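Local coordinates for protein glutathione S-transferase (PDB 4GF0) that binds glutathione and probably transfers it to electrophilic substrates as a glutathione S-transferase, at residues V54-L59 and I64-G69; E22-P27 and D73-I78; I13-A18 and A200-K205. All blocks are in the same frame, centred on the assembly; numbering follows the deposited sequence.

How the interactions relate
Interaction 1 is a hairpin whose open end grips glutathione; interactions 2 and 3 are small apolar contacts of the helices beside it. The two helix contacts share helix 14-23: its N-terminal half belongs to interaction 3, its last residues to interaction 2, and E22 OE2 reaches K205 NZ at 2.6 Å in a salt bridge between them. Interactions 1 and 2 share helix 68-78, where Y74 CE2 lies 3.5 Å from L59 CD2. Near the ligand, T68 OG1 sits 3.4 Å from I13 CG2, so interactions 1 and 3 meet where both touch glutathione. Interaction 2 is more remote, with the V75 side chain about 13 Å from the ligand. The three centres lie 13 to 14 Å apart.

Interaction 1 of 3, residues V54-L59 and I64-G69; sequences VPALRL and ILTETG. With GSH (glutathione), chain D.
L57 and L65 form the antiparallel hydrogen-bonded pair here: L57 N gives to L65 O at 2.9 Å and L65 N to L57 O at 2.8 Å, each donor lying in the carbonyl plane. On the face shared by A56, R58 and I64, the I64 CD1 methyl sits over the centre of the R58 guanidinium, 3.5 Å above its plane. The arginine runs extended and then bends at chi3 (-57°), turning its flat group against that methyl, while NH2 bonds Y7 OH. A serine here would remove that flat group, probably leaving I64 CD1 uncovered and Y7 OH without this partner. Beyond R58, L59 and L65 cross at about a right angle, L65 CD1 lying 3.8 Å from L59 CD2.

Toward the ligand the strands diverge. V54 binds the peptide backbone of glutathione twice, through N to O2 and through O from N2. The peptide bond joining V54 to P55 is cis, and P55 CD packs 3.2 Å from T68 OG1. T68 N and T68 OG1 both donate to O11 of the ligand, and a water bridges that oxygen to P55 O and E67 N. The helix start at T68 would probably favour the carboxylate's negative charge. N-cap E67 takes the ligand's amino group, OE1 to N1 at 2.8 Å, while its OE2 is salt-bridged to K51. S97 of the second subunit bonds T66 O. A cis-proline before the hairpin and a helix start holding the γ-glutamyl end are hallmarks of the glutathione site in the thioredoxin-like domain of these transferases.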
loop_
_atom_site.group_PDB
_atom_site.type_symbol
_atom_site.label_atom_id
_atom_site.label_comp_id
_atom_site.label_asym_id
_atom_site.label_seq_id
_atom_site.Cartn_x
_atom_site.Cartn_y
_atom_site.Cartn_z
ATOM N N VAL A 54 -4.295 -6.433 -11.233
ATOM C CA VAL A 54 -3.398 -7.522 -10.848
ATOM C C VAL A 54 -2.352 -6.909 -9.906
ATOM O O VAL A 54 -2.020 -5.730 -10.035
ATOM C CB VAL A 54 -2.727 -8.192 -12.081
ATOM C CG1 VAL A 54 -3.771 -8.888 -12.944
ATOM C CG2 VAL A 54 -1.966 -7.162 -12.907
ATOM N N PRO A 55 -1.825 -7.689 -8.953
ATOM C CA PRO A 55 -2.018 -9.127 -8.720
ATOM C C PRO A 55 -3.274 -9.490 -7.944
ATOM O O PRO A 55 -3.835 -8.666 -7.213
ATOM C CB PRO A 55 -0.805 -9.490 -7.867
ATOM C CG PRO A 55 -0.564 -8.220 -7.054
ATOM C CD PRO A 55 -0.812 -7.119 -8.043
ATOM N N ALA A 56 -3.686 -10.748 -8.092
ATOM C CA ALA A 56 -4.586 -11.377 -7.136
ATOM C C ALA A 56 -4.000 -12.753 -6.899
ATOM O O ALA A 56 -3.367 -13.334 -7.789
ATOM C CB ALA A 56 -6.013 -11.474 -7.695
ATOM N N LEU A 57 -4.204 -13.281 -5.701
ATOM C CA LEU A 57 -3.658 -14.588 -5.362
ATOM C C LEU A 57 -4.775 -15.479 -4.864
ATOM O O LEU A 57 -5.518 -15.100 -3.957
ATOM C CB LEU A 57 -2.596 -14.436 -4.267
ATOM C CG LEU A 57 -1.766 -15.676 -3.927
ATOM C CD1 LEU A 57 -0.778 -15.984 -5.072
ATOM C CD2 LEU A 57 -1.033 -15.447 -2.603
ATOM N N ARG A 58 -4.900 -16.668 -5.449
ATOM C CA ARG A 58 -5.879 -17.615 -4.963
ATOM C C ARG A 58 -5.185 -18.622 -4.063
ATOM O O ARG A 58 -4.215 -19.279 -4.470
ATOM C CB ARG A 58 -6.567 -18.349 -6.119
ATOM C CG ARG A 58 -7.581 -19.380 -5.641
ATOM C CD ARG A 58 -8.133 -20.220 -6.788
ATOM N NE ARG A 58 -8.745 -19.374 -7.805
ATOM C CZ ARG A 58 -9.958 -18.838 -7.702
ATOM N NH1 ARG A 58 -10.697 -19.062 -6.620
ATOM N NH2 ARG A 58 -10.431 -18.073 -8.680
ATOM N N LEU A 59 -5.689 -18.752 -2.844
ATOM C CA LEU A 59 -5.072 -19.650 -1.867
ATOM C C LEU A 59 -5.569 -21.070 -2.063
ATOM O O LEU A 59 -6.456 -21.318 -2.885
ATOM C CB LEU A 59 -5.376 -19.176 -0.445
ATOM C CG LEU A 59 -4.948 -17.742 -0.141
ATOM C CD1 LEU A 59 -5.161 -17.449 1.349
ATOM C CD2 LEU A 59 -3.498 -17.479 -0.560
ATOM N N ILE A 64 -9.423 -15.477 -2.245
ATOM C CA ILE A 64 -8.665 -14.558 -3.097
ATOM C C ILE A 64 -8.107 -13.422 -2.248
ATOM O O ILE A 64 -8.853 -12.776 -1.502
ATOM C CB ILE A 64 -9.551 -13.927 -4.209
ATOM C CG1 ILE A 64 -10.251 -15.007 -5.046
ATOM C CG2 ILE A 64 -8.726 -12.973 -5.089
ATOM C CD1 ILE A 64 -9.320 -15.812 -5.939
ATOM N N LEU A 65 -6.804 -13.180 -2.367
ATOM C CA LEU A 65 -6.162 -12.026 -1.738
ATOM C C LEU A 65 -5.741 -11.017 -2.802
ATOM O O LEU A 65 -5.382 -11.387 -3.923
ATOM C CB LEU A 65 -4.925 -12.465 -0.957
ATOM C CG LEU A 65 -5.155 -13.490 0.159
ATOM C CD1 LEU A 65 -3.790 -13.931 0.716
ATOM C CD2 LEU A 65 -6.009 -12.881 1.256
ATOM N N THR A 66 -5.791 -9.741 -2.445
ATOM C CA THR A 66 -5.324 -8.675 -3.332
ATOM C C THR A 66 -4.393 -7.729 -2.593
ATOM O O THR A 66 -4.317 -7.774 -1.357
ATOM C CB THR A 66 -6.479 -7.828 -3.889
ATOM O OG1 THR A 66 -7.172 -7.192 -2.804
ATOM C CG2 THR A 66 -7.457 -8.702 -4.677
ATOM N N GLU A 67 -3.749 -6.857 -3.378
ATOM C CA GLU A 67 -2.791 -5.812 -2.952
ATOM C C GLU A 67 -1.382 -6.358 -2.803
ATOM O O GLU A 67 -1.093 -7.148 -1.904
ATOM C CB GLU A 67 -3.215 -5.056 -1.685
ATOM C CG GLU A 67 -4.561 -4.336 -1.801
ATOM C CD GLU A 67 -4.538 -3.158 -2.766
ATOM O OE1 GLU A 67 -3.448 -2.586 -3.014
ATOM O OE2 GLU A 67 -5.621 -2.793 -3.272
ATOM N N THR A 68 -0.508 -5.915 -3.696
ATOM C CA THR A 68 0.852 -6.433 -3.759
ATOM C C THR A 68 1.520 -6.559 -2.383
ATOM O O THR A 68 2.051 -7.617 -2.042
ATOM C CB THR A 68 1.695 -5.548 -4.681
ATOM O OG1 THR A 68 1.112 -5.565 -5.991
ATOM C CG2 THR A 68 3.139 -6.058 -4.774
ATOM N N GLY A 69 1.482 -5.499 -1.581
ATOM C CA GLY A 69 2.192 -5.525 -0.311
ATOM C C GLY A 69 1.646 -6.580 0.633
ATOM O O GLY A 69 2.396 -7.206 1.391
HETATM N N1 GSH D . -2.562 -1.038 -5.150
HETATM C CA1 GSH D . -2.530 -2.140 -6.086
HETATM C C1 GSH D . -1.465 -3.113 -5.691
HETATM O O11 GSH D . -1.636 -4.349 -5.873
HETATM O O12 GSH D . -0.382 -2.698 -5.198
HETATM C CB1 GSH D . -2.210 -1.635 -7.473
HETATM C CG1 GSH D . -2.656 -2.713 -8.464
HETATM C CD1 GSH D . -2.603 -2.144 -9.886
HETATM O OE1 GSH D . -3.023 -1.012 -10.132
HETATM N N2 GSH D . -2.041 -2.970 -10.950
HETATM C CA2 GSH D . -1.993 -2.455 -12.297
HETATM C C2 GSH D . -3.276 -2.851 -12.979
HETATM O O2 GSH D . -3.862 -3.878 -12.663
HETATM C CB2 GSH D . -0.834 -3.026 -13.049
HETATM S SG2 GSH D . 0.695 -2.428 -12.350
HETATM N N3 GSH D . -3.862 -2.014 -14.017
HETATM C CA3 GSH D . -5.101 -2.453 -14.650
HETATM C C3 GSH D . -6.031 -1.292 -14.904
HETATM O O31 GSH D . -5.866 -0.197 -14.294
HETATM O O32 GSH D . -6.998 -1.421 -15.720
HETATM O O HOH W 1 -3.767 -6.112 -6.134
#

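Interaction 2 of 3, residues E22-P27 and D73-I78; sequences EEAALP and DYVAAI
A24 and V75 bring the two backbones nearest, CA to CA 7.3 Å, where the chain leaving helix 14-23 passes the last turns of helix 68-78. That exit is a Schellman motif: A25 takes a positive phi of 58°, and A25 N bonds back to E22 O at 3.0 Å. The turn sends the chain on toward strand 28-32, with A24 and L26 both directed at the neighbouring helix.

Two small apolar meetings make up the contact, which buries 127 Å² in all. In the first, the A24 methyl faces one branch of V75, CB to CG1 at 3.9 Å. V75 has CG1 set opposite its backbone N (chi1 171°), and it is this methyl that reaches A24. In the second, one turn further along helix 68-78, L26 and I78 cross obliquely and touch through their ends, L26 CD1 to I78 CD1 at 3.8 Å, with I78 CG1 just behind. I78 holds CG1 between its backbone N and carbonyl carbon (chi1 61°), with the chain extended beyond it, so that CD1 arrives at the leucine methyl.

I21, one turn back in helix 14-23, packs against both L26 and V75 and ties the two meetings together. Away from this seam, E23 holds R196 in a salt bridge and also bonds S198 OG. On the other helix, Y74 packs on A93 of the second subunit. Helix 14-23 is the crossover of the beta-alpha-beta unit linking parallel strands 4-8 and 28-32, and its packing beside helix 68-78 is the arrangement expected of the thioredoxin-like domain of glutathione transferases.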
loop_
_atom_site.group_PDB
_atom_site.type_symbol
_atom_site.label_atom_id
_atom_site.label_comp_id
_atom_site.label_asym_id
_atom_site.label_seq_id
_atom_site.Cartn_x
_atom_site.Cartn_y
_atom_site.Cartn_z
ATOM N N GLU A 22 9.019 -17.278 -5.962
ATOM C CA GLU A 22 10.221 -17.980 -6.401
ATOM C C GLU A 22 11.292 -18.001 -5.310
ATOM O O GLU A 22 11.955 -19.024 -5.099
ATOM C CB GLU A 22 10.797 -17.342 -7.674
ATOM C CG GLU A 22 9.849 -17.331 -8.866
ATOM C CD GLU A 22 9.765 -18.663 -9.585
ATOM O OE1 GLU A 22 10.471 -19.621 -9.188
ATOM O OE2 GLU A 22 8.990 -18.754 -10.567
ATOM N N GLU A 23 11.471 -16.877 -4.621
ATOM C CA GLU A 23 12.455 -16.802 -3.543
ATOM C C GLU A 23 12.079 -17.778 -2.436
ATOM O O GLU A 23 12.950 -18.354 -1.789
ATOM C CB GLU A 23 12.537 -15.385 -2.959
ATOM C CG GLU A 23 13.200 -14.355 -3.845
ATOM C CD GLU A 23 14.719 -14.492 -3.863
ATOM O OE1 GLU A 23 15.293 -15.001 -2.868
ATOM O OE2 GLU A 23 15.346 -14.087 -4.871
ATOM N N ALA A 24 10.777 -17.964 -2.237
ATOM C CA ALA A 24 10.253 -18.849 -1.194
ATOM C C ALA A 24 10.348 -20.326 -1.572
ATOM O O ALA A 24 10.064 -21.209 -0.743
ATOM C CB ALA A 24 8.811 -18.487 -0.884
ATOM N N ALA A 25 10.741 -20.583 -2.817
ATOM C CA ALA A 25 10.836 -21.932 -3.370
ATOM C C ALA A 25 9.506 -22.674 -3.306
ATOM O O ALA A 25 9.471 -23.879 -3.072
ATOM C CB ALA A 25 11.932 -22.734 -2.654
ATOM N N LEU A 26 8.410 -21.960 -3.534
ATOM C CA LEU A 26 7.097 -22.585 -3.523
ATOM C C LEU A 26 6.626 -22.845 -4.946
ATOM O O LEU A 26 6.915 -22.064 -5.853
ATOM C CB LEU A 26 6.089 -21.691 -2.806
ATOM C CG LEU A 26 6.335 -21.519 -1.310
ATOM C CD1 LEU A 26 5.385 -20.485 -0.735
ATOM C CD2 LEU A 26 6.146 -22.861 -0.628
ATOM N N PRO A 27 5.909 -23.956 -5.157
ATOM C CA PRO A 27 5.307 -24.140 -6.479
ATOM C C PRO A 27 4.086 -23.231 -6.583
ATOM O O PRO A 27 3.425 -22.963 -5.579
ATOM C CB PRO A 27 4.889 -25.615 -6.477
ATOM C CG PRO A 27 4.649 -25.933 -5.027
ATOM C CD PRO A 27 5.623 -25.072 -4.239
ATOM N N ASP A 73 3.735 -9.955 2.118
ATOM C CA ASP A 73 3.771 -10.386 3.519
ATOM C C ASP A 73 3.159 -11.777 3.697
ATOM O O ASP A 73 3.613 -12.557 4.530
ATOM C CB ASP A 73 3.095 -9.353 4.445
ATOM C CG ASP A 73 4.101 -8.594 5.294
ATOM O OD1 ASP A 73 4.976 -9.249 5.905
ATOM O OD2 ASP A 73 4.035 -7.345 5.340
ATOM N N TYR A 74 2.136 -12.100 2.911
ATOM C CA TYR A 74 1.548 -13.437 2.981
ATOM C C TYR A 74 2.552 -14.529 2.580
ATOM O O TYR A 74 2.700 -15.552 3.268
ATOM C CB TYR A 74 0.266 -13.534 2.131
ATOM C CG TYR A 74 -0.334 -14.915 2.238
ATOM C CD1 TYR A 74 -1.102 -15.265 3.332
ATOM C CD2 TYR A 74 -0.105 -15.873 1.262
ATOM C CE1 TYR A 74 -1.636 -16.544 3.458
ATOM C CE2 TYR A 74 -0.624 -17.162 1.389
ATOM C CZ TYR A 74 -1.391 -17.479 2.477
ATOM O OH TYR A 74 -1.903 -18.751 2.619
ATOM N N VAL A 75 3.250 -14.309 1.473
ATOM C CA VAL A 75 4.259 -15.262 1.019
ATOM C C VAL A 75 5.327 -15.485 2.080
ATOM O O VAL A 75 5.724 -16.616 2.355
ATOM C CB VAL A 75 4.893 -14.823 -0.304
ATOM C CG1 VAL A 75 6.096 -15.739 -0.636
ATOM C CG2 VAL A 75 3.842 -14.908 -1.399
ATOM N N ALA A 76 5.777 -14.401 2.699
ATOM C CA ALA A 76 6.767 -14.519 3.758
ATOM C C ALA A 76 6.222 -15.323 4.931
ATOM O O ALA A 76 6.941 -16.130 5.536
ATOM C CB ALA A 76 7.205 -13.130 4.214
ATOM N N ALA A 77 4.939 -15.129 5.227
ATOM C CA ALA A 77 4.316 -15.762 6.388
ATOM C C ALA A 77 4.185 -17.267 6.187
ATOM O O ALA A 77 4.280 -18.038 7.146
ATOM C CB ALA A 77 2.941 -15.152 6.653
ATOM N N ILE A 78 3.956 -17.689 4.945
ATOM C CA ILE A 78 3.842 -19.128 4.659
ATOM C C ILE A 78 5.160 -19.798 4.283
ATOM O O ILE A 78 5.228 -21.017 4.134
ATOM C CB ILE A 78 2.778 -19.438 3.583
ATOM C CG1 ILE A 78 3.142 -18.760 2.257
ATOM C CG2 ILE A 78 1.387 -19.021 4.084
ATOM C CD1 ILE A 78 2.283 -19.184 1.073
#

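Interaction 3 of 3, residues I13-A18 and A200-K205; sequences ISVAVA and AAVKDK. With GSH (glutathione), chain D.
V202 points its two methyls at successive turns of helix 14-23, one branch for each partner. CG1 meets A18 CB at 3.8 Å, and CG2 meets V15 CG1 at 4.0 Å. The split follows from chi1 of -56°, which places CG1 opposite the carbonyl carbon and leaves CG2 between that carbon and the backbone N. V15 and V202 lean across each other at a slant. On the V15 side, CG1 stands opposite the backbone N (chi1 -178°), and this is the methyl that touches V202; A18 offers its single methyl directly. All three residues are buried.

The contact joins the first helix of the thioredoxin-like domain to the last helix of the chain, 197-204, part of the helical C-terminal portion that glutathione transferases carry. A18 is backed by L6 of strand 4-8 and is also touched by M207, from the chain end just past that helix.

I13, ahead of V15 in the chain, belongs to the glutathione pocket. Its N lies 3.4 Å from the ligand sulfur SG2, and its CG2 approaches the same atom at 3.8 Å, while the side chain also packs on Y165 and V168 of helix 162-170. Beside it, S14 OG is bonded to T12 OG1 and T9 N.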
loop_
_atom_site.group_PDB
_atom_site.type_symbol
_atom_site.label_atom_id
_atom_site.label_comp_id
_atom_site.label_asym_id
_atom_site.label_seq_id
_atom_site.Cartn_x
_atom_site.Cartn_y
_atom_site.Cartn_z
ATOM N N ILE A 13 3.124 -4.758 -11.618
ATOM C CA ILE A 13 3.539 -4.919 -10.234
ATOM C C ILE A 13 3.285 -6.333 -9.701
ATOM O O ILE A 13 3.925 -6.762 -8.734
ATOM C CB ILE A 13 2.867 -3.864 -9.320
ATOM C CG1 ILE A 13 3.642 -3.702 -8.009
ATOM C CG2 ILE A 13 1.384 -4.202 -9.084
ATOM C CD1 ILE A 13 5.101 -3.288 -8.232
ATOM N N SER A 14 2.360 -7.058 -10.332
ATOM C CA SER A 14 2.085 -8.449 -9.962
ATOM C C SER A 14 3.339 -9.308 -10.019
ATOM O O SER A 14 3.430 -10.328 -9.326
ATOM C CB SER A 14 1.021 -9.059 -10.881
ATOM O OG SER A 14 1.379 -8.931 -12.256
ATOM N N VAL A 15 4.300 -8.919 -10.854
ATOM C CA VAL A 15 5.522 -9.701 -11.004
ATOM C C VAL A 15 6.339 -9.720 -9.706
ATOM O O VAL A 15 7.083 -10.672 -9.448
ATOM C CB VAL A 15 6.367 -9.217 -12.213
ATOM C CG1 VAL A 15 7.607 -10.068 -12.393
ATOM C CG2 VAL A 15 5.523 -9.262 -13.493
ATOM N N ALA A 16 6.185 -8.687 -8.877
ATOM C CA ALA A 16 6.876 -8.653 -7.588
ATOM C C ALA A 16 6.465 -9.846 -6.733
ATOM O O ALA A 16 7.280 -10.423 -6.012
ATOM C CB ALA A 16 6.594 -7.343 -6.843
ATOM N N VAL A 17 5.193 -10.218 -6.805
ATOM C CA VAL A 17 4.710 -11.328 -5.999
ATOM C C VAL A 17 5.293 -12.631 -6.544
ATOM O O VAL A 17 5.710 -13.502 -5.780
ATOM C CB VAL A 17 3.166 -11.359 -5.966
ATOM C CG1 VAL A 17 2.669 -12.535 -5.112
ATOM C CG2 VAL A 17 2.624 -10.041 -5.408
ATOM N N ALA A 18 5.350 -12.760 -7.867
ATOM C CA ALA A 18 5.936 -13.958 -8.466
ATOM C C ALA A 18 7.391 -14.128 -8.032
ATOM O O ALA A 18 7.831 -15.231 -7.685
ATOM C CB ALA A 18 5.835 -13.897 -9.974
ATOM N N ALA A 200 15.492 -14.503 -12.720
ATOM C CA ALA A 200 15.692 -15.312 -13.917
ATOM C C ALA A 200 14.494 -16.233 -14.161
ATOM O O ALA A 200 14.092 -16.454 -15.308
ATOM C CB ALA A 200 16.964 -16.123 -13.815
ATOM N N ALA A 201 13.929 -16.765 -13.079
ATOM C CA ALA A 201 12.783 -17.666 -13.176
ATOM C C ALA A 201 11.544 -16.980 -13.744
ATOM O O ALA A 201 10.845 -17.557 -14.588
ATOM C CB ALA A 201 12.469 -18.280 -11.827
ATOM N N VAL A 202 11.245 -15.767 -13.285
ATOM C CA VAL A 202 10.045 -15.094 -13.786
ATOM C C VAL A 202 10.236 -14.626 -15.233
ATOM O O VAL A 202 9.279 -14.615 -16.007
ATOM C CB VAL A 202 9.564 -13.934 -12.882
ATOM C CG1 VAL A 202 9.326 -14.440 -11.464
ATOM C CG2 VAL A 202 10.567 -12.773 -12.885
ATOM N N LYS A 203 11.461 -14.259 -15.600
ATOM C CA LYS A 203 11.759 -13.928 -16.993
ATOM C C LYS A 203 11.523 -15.139 -17.881
ATOM O O LYS A 203 10.963 -15.024 -18.973
ATOM C CB LYS A 203 13.204 -13.457 -17.151
ATOM C CG LYS A 203 13.428 -11.989 -16.848
ATOM C CD LYS A 203 14.879 -11.596 -17.108
ATOM C CE LYS A 203 15.146 -10.156 -16.694
ATOM N NZ LYS A 203 16.604 -9.865 -16.654
ATOM N N ASP A 204 11.954 -16.303 -17.404
ATOM C CA ASP A 204 11.791 -17.543 -18.158
ATOM C C ASP A 204 10.314 -17.879 -18.335
ATOM O O ASP A 204 9.934 -18.579 -19.270
ATOM C CB ASP A 204 12.508 -18.701 -17.451
ATOM C CG ASP A 204 14.016 -18.652 -17.619
ATOM O OD1 ASP A 204 14.490 -18.063 -18.614
ATOM O OD2 ASP A 204 14.731 -19.214 -16.760
ATOM N N LYS A 205 9.483 -17.370 -17.433
ATOM C CA LYS A 205 8.047 -17.618 -17.481
ATOM C C LYS A 205 7.314 -16.534 -18.262
ATOM O O LYS A 205 6.082 -16.516 -18.296
ATOM C CB LYS A 205 7.470 -17.736 -16.067
ATOM C CG LYS A 205 7.921 -18.991 -15.331
ATOM C CD LYS A 205 7.288 -19.101 -13.952
ATOM C CE LYS A 205 7.418 -20.518 -13.417
ATOM N NZ LYS A 205 8.425 -20.649 -12.330
HETATM N N1 GSH D . -2.562 -1.038 -5.150
HETATM C CA1 GSH D . -2.530 -2.140 -6.086
HETATM C C1 GSH D . -1.465 -3.113 -5.691
HETATM O O11 GSH D . -1.636 -4.349 -5.873
HETATM O O12 GSH D . -0.382 -2.698 -5.198
HETATM C CB1 GSH D . -2.210 -1.635 -7.473
HETATM C CG1 GSH D . -2.656 -2.713 -8.464
HETATM C CD1 GSH D . -2.603 -2.144 -9.886
HETATM O OE1 GSH D . -3.023 -1.012 -10.132
HETATM N N2 GSH D . -2.041 -2.970 -10.950
HETATM C CA2 GSH D . -1.993 -2.455 -12.297
HETATM C C2 GSH D . -3.276 -2.851 -12.979
HETATM O O2 GSH D . -3.862 -3.878 -12.663
HETATM C CB2 GSH D . -0.834 -3.026 -13.049
HETATM S SG2 GSH D . 0.695 -2.428 -12.350
HETATM N N3 GSH D . -3.862 -2.014 -14.017
HETATM C CA3 GSH D . -5.101 -2.453 -14.650
HETATM C C3 GSH D . -6.031 -1.292 -14.904
HETATM O O31 GSH D . -5.866 -0.197 -14.294
HETATM O O32 GSH D . -6.998 -1.421 -15.720
#